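Envelope polyprotein (Puumala orthohantavirus, PDB 5FXU) forms the Gn ectodomain of the hantaviral surface glycoprotein and probably works with its partner glycoprotein Gc in attachment to and entry into host cells. Local coordinates at residues Gly18-Val29 against Ala120-Ile131. Residues are numbered along the deposited sequence; the frame is centred on the assembly and turned at random.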
# COMPACT_ATOMS: atom_id res chain seq x y z
N GLY A 18 15.72 -7.15 9.43
CA GLY A 18 15.43 -6.44 8.19
C GLY A 18 14.71 -7.32 7.19
O GLY A 18 14.80 -8.54 7.23
N LEU A 19 13.97 -6.70 6.30
CA LEU A 19 13.31 -7.41 5.22
C LEU A 19 13.73 -6.78 3.91
O LEU A 19 13.98 -5.57 3.87
CB LEU A 19 11.80 -7.31 5.37
CG LEU A 19 11.17 -7.84 6.66
CD1 LEU A 19 9.71 -7.46 6.68
CD2 LEU A 19 11.30 -9.34 6.73
N VAL A 20 13.76 -7.57 2.84
CA VAL A 20 13.85 -7.03 1.49
C VAL A 20 12.43 -6.80 0.96
O VAL A 20 11.52 -7.50 1.33
CB VAL A 20 14.65 -7.90 0.48
CG1 VAL A 20 16.13 -7.82 0.76
CG2 VAL A 20 14.20 -9.35 0.45
N ILE A 21 12.28 -5.83 0.08
CA ILE A 21 11.01 -5.55 -0.59
C ILE A 21 11.26 -5.18 -2.02
O ILE A 21 12.22 -4.47 -2.32
CB ILE A 21 10.23 -4.42 0.11
CG1 ILE A 21 8.89 -4.16 -0.62
CG2 ILE A 21 11.07 -3.15 0.25
CD1 ILE A 21 7.93 -3.32 0.19
N GLY A 22 10.39 -5.64 -2.90
CA GLY A 22 10.36 -5.16 -4.29
C GLY A 22 8.92 -5.11 -4.80
O GLY A 22 8.01 -5.65 -4.18
N SER A 23 8.70 -4.46 -5.93
CA SER A 23 7.35 -4.37 -6.48
C SER A 23 7.39 -4.06 -7.93
O SER A 23 8.31 -3.44 -8.39
CB SER A 23 6.48 -3.33 -5.71
OG SER A 23 6.98 -2.00 -5.81
N VAL A 24 6.38 -4.51 -8.66
CA VAL A 24 6.28 -4.20 -10.08
C VAL A 24 4.80 -4.01 -10.47
O VAL A 24 3.96 -4.74 -10.01
CB VAL A 24 6.95 -5.29 -10.94
CG1 VAL A 24 6.29 -6.65 -10.79
CG2 VAL A 24 6.95 -4.87 -12.41
N GLU A 25 4.52 -3.01 -11.31
CA GLU A 25 3.20 -2.81 -11.89
C GLU A 25 3.12 -3.52 -13.23
O GLU A 25 3.91 -3.27 -14.12
CB GLU A 25 2.88 -1.34 -12.06
CG GLU A 25 1.43 -1.15 -12.50
CD GLU A 25 0.96 0.28 -12.49
OE1 GLU A 25 1.76 1.17 -12.81
OE2 GLU A 25 -0.22 0.50 -12.21
N LEU A 26 2.14 -4.41 -13.38
CA LEU A 26 1.95 -5.19 -14.60
C LEU A 26 1.03 -4.50 -15.61
O LEU A 26 0.40 -3.49 -15.29
CB LEU A 26 1.36 -6.55 -14.23
CG LEU A 26 2.21 -7.33 -13.21
CD1 LEU A 26 1.56 -8.67 -12.86
CD2 LEU A 26 3.64 -7.56 -13.73
N PRO A 27 0.96 -5.03 -16.84
CA PRO A 27 0.05 -4.47 -17.83
C PRO A 27 -1.44 -4.66 -17.49
O PRO A 27 -1.80 -5.50 -16.65
CB PRO A 27 0.39 -5.24 -19.11
CG PRO A 27 1.78 -5.73 -18.91
CD PRO A 27 1.91 -5.98 -17.44
N PRO A 28 -2.32 -3.89 -18.17
CA PRO A 28 -3.76 -3.94 -17.91
C PRO A 28 -4.40 -5.28 -18.24
O PRO A 28 -4.05 -5.86 -19.24
CB PRO A 28 -4.34 -2.85 -18.82
CG PRO A 28 -3.20 -2.03 -19.28
CD PRO A 28 -1.98 -2.90 -19.21
N VAL A 29 -5.30 -5.74 -17.38
CA VAL A 29 -6.12 -6.92 -17.60
C VAL A 29 -7.57 -6.40 -17.57
O VAL A 29 -7.85 -5.45 -16.84
CB VAL A 29 -5.97 -8.06 -16.53
CG1 VAL A 29 -4.53 -8.44 -16.25
CG2 VAL A 29 -6.65 -7.72 -15.22
N ALA A 120 -10.47 -1.79 -17.19
CA ALA A 120 -9.24 -2.53 -16.99
C ALA A 120 -8.53 -2.22 -15.68
O ALA A 120 -8.66 -1.13 -15.15
CB ALA A 120 -8.31 -2.25 -18.16
N CYS A 121 -7.74 -3.19 -15.20
CA CYS A 121 -6.91 -3.06 -13.99
C CYS A 121 -5.44 -3.42 -14.23
O CYS A 121 -5.13 -4.42 -14.85
CB CYS A 121 -7.42 -3.99 -12.89
SG CYS A 121 -9.03 -3.47 -12.25
N GLN A 122 -4.54 -2.61 -13.67
CA GLN A 122 -3.13 -2.94 -13.59
C GLN A 122 -2.82 -3.43 -12.17
O GLN A 122 -2.83 -2.63 -11.24
CB GLN A 122 -2.30 -1.72 -13.96
CG GLN A 122 -2.49 -1.31 -15.41
CD GLN A 122 -1.52 -0.23 -15.85
OE1 GLN A 122 -1.93 0.87 -16.20
NE2 GLN A 122 -0.23 -0.54 -15.87
N PRO A 123 -2.57 -4.73 -12.00
CA PRO A 123 -2.09 -5.17 -10.70
C PRO A 123 -0.65 -4.71 -10.42
O PRO A 123 0.16 -4.65 -11.34
CB PRO A 123 -2.12 -6.71 -10.79
CG PRO A 123 -2.81 -7.05 -12.06
CD PRO A 123 -2.61 -5.85 -12.95
N THR A 124 -0.37 -4.33 -9.17
CA THR A 124 0.96 -4.03 -8.74
C THR A 124 1.26 -5.14 -7.75
O THR A 124 0.57 -5.30 -6.75
CB THR A 124 1.07 -2.63 -8.06
OG1 THR A 124 0.93 -1.59 -9.04
CG2 THR A 124 2.44 -2.45 -7.43
N VAL A 125 2.29 -5.92 -8.05
CA VAL A 125 2.69 -7.04 -7.20
C VAL A 125 3.77 -6.58 -6.23
O VAL A 125 4.75 -6.00 -6.65
CB VAL A 125 3.20 -8.21 -8.05
CG1 VAL A 125 3.77 -9.31 -7.18
CG2 VAL A 125 2.07 -8.74 -8.90
N PHE A 126 3.57 -6.88 -4.96
CA PHE A 126 4.53 -6.57 -3.90
C PHE A 126 5.09 -7.88 -3.36
O PHE A 126 4.32 -8.81 -3.07
CB PHE A 126 3.84 -5.83 -2.76
CG PHE A 126 3.40 -4.44 -3.12
CD1 PHE A 126 2.13 -4.21 -3.68
CD2 PHE A 126 4.24 -3.36 -2.93
CE1 PHE A 126 1.72 -2.92 -4.04
CE2 PHE A 126 3.84 -2.07 -3.31
CZ PHE A 126 2.57 -1.86 -3.86
N LEU A 127 6.41 -7.94 -3.19
CA LEU A 127 7.07 -9.10 -2.58
C LEU A 127 7.93 -8.62 -1.45
O LEU A 127 8.78 -7.76 -1.64
CB LEU A 127 7.93 -9.77 -3.62
CG LEU A 127 8.72 -10.99 -3.19
CD1 LEU A 127 7.78 -12.13 -2.85
CD2 LEU A 127 9.65 -11.40 -4.31
N ILE A 128 7.66 -9.15 -0.26
CA ILE A 128 8.38 -8.79 0.97
C ILE A 128 8.85 -10.06 1.62
O ILE A 128 8.10 -11.02 1.73
CB ILE A 128 7.45 -8.11 1.96
CG1 ILE A 128 6.85 -6.85 1.33
CG2 ILE A 128 8.17 -7.73 3.24
CD1 ILE A 128 5.66 -6.31 2.09
N GLY A 129 10.09 -10.08 2.09
CA GLY A 129 10.57 -11.27 2.75
C GLY A 129 11.91 -11.16 3.44
O GLY A 129 12.54 -10.12 3.44
N PRO A 130 12.35 -12.26 4.04
CA PRO A 130 13.59 -12.18 4.83
C PRO A 130 14.82 -11.98 3.95
O PRO A 130 14.87 -12.44 2.80
CB PRO A 130 13.65 -13.51 5.58
CG PRO A 130 12.41 -14.24 5.21
CD PRO A 130 11.80 -13.62 4.00
N ILE A 131 15.80 -11.28 4.51
CA ILE A 131 17.03 -11.00 3.79
C ILE A 131 17.79 -12.30 3.42
O ILE A 131 18.51 -12.29 2.44
CB ILE A 131 17.89 -9.96 4.54
CG1 ILE A 131 17.12 -8.63 4.58
CG2 ILE A 131 19.22 -9.72 3.85
CD1 ILE A 131 17.66 -7.57 5.53
O HOH W 1 15.87 -11.08 7.42
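Gln122 bonds to the backbone of Gly18-Val29 just past Glu25, where the strand pairing is interrupted: its NE2 donates to Leu26 O at 3.1 Å, a nearly straight bond lying in the plane of the amide. Beside it the Glu25 carboxylate stacks on this amide, the planes 17° apart, with OE2 3.5 Å from Gln122 CB. With CG anti to the backbone N (chi1 -173°) and the chain extended, Glu25 also brings its CG against Thr124 OG1. On the other flank of Gln122, the Pro28 ring runs alongside its CG.

On the face of Glu25 and Thr124, Ser23 CB sits 3.6 Å from Phe126 CD2, while Ser23 OG is hydrogen-bonded to Arg192 NH1 and the phenyl ring meets Phe194 edge to face. Ile21 and Ile128 then lie side by side, with Ile21 CD1 3.9 Å from Ile128 CG1, and Leu19 CD1 crosses to Ile128 CG2. The reverse face carries Val20, Val24, Val125 and Leu127, packed against Leu5 and Ile7 of strand 3-9.

Paired backbone bonds join Val20 with Gly129, Gly22 with Leu127 and Val24 with Val125; beyond Leu26 the register slips by one residue before Val29 pairs with Cys121, itself disulfide-linked to Cys116. At the far end a water bridges Gly18 O and Ile131 N. The two antiparallel ladders, offset by one residue and joined through a short loop, form a largely buried strand pair, extended by strand 107-116 beside 120-130 and by strand 237-243 beside 19-30, within the hantavirus Gn head.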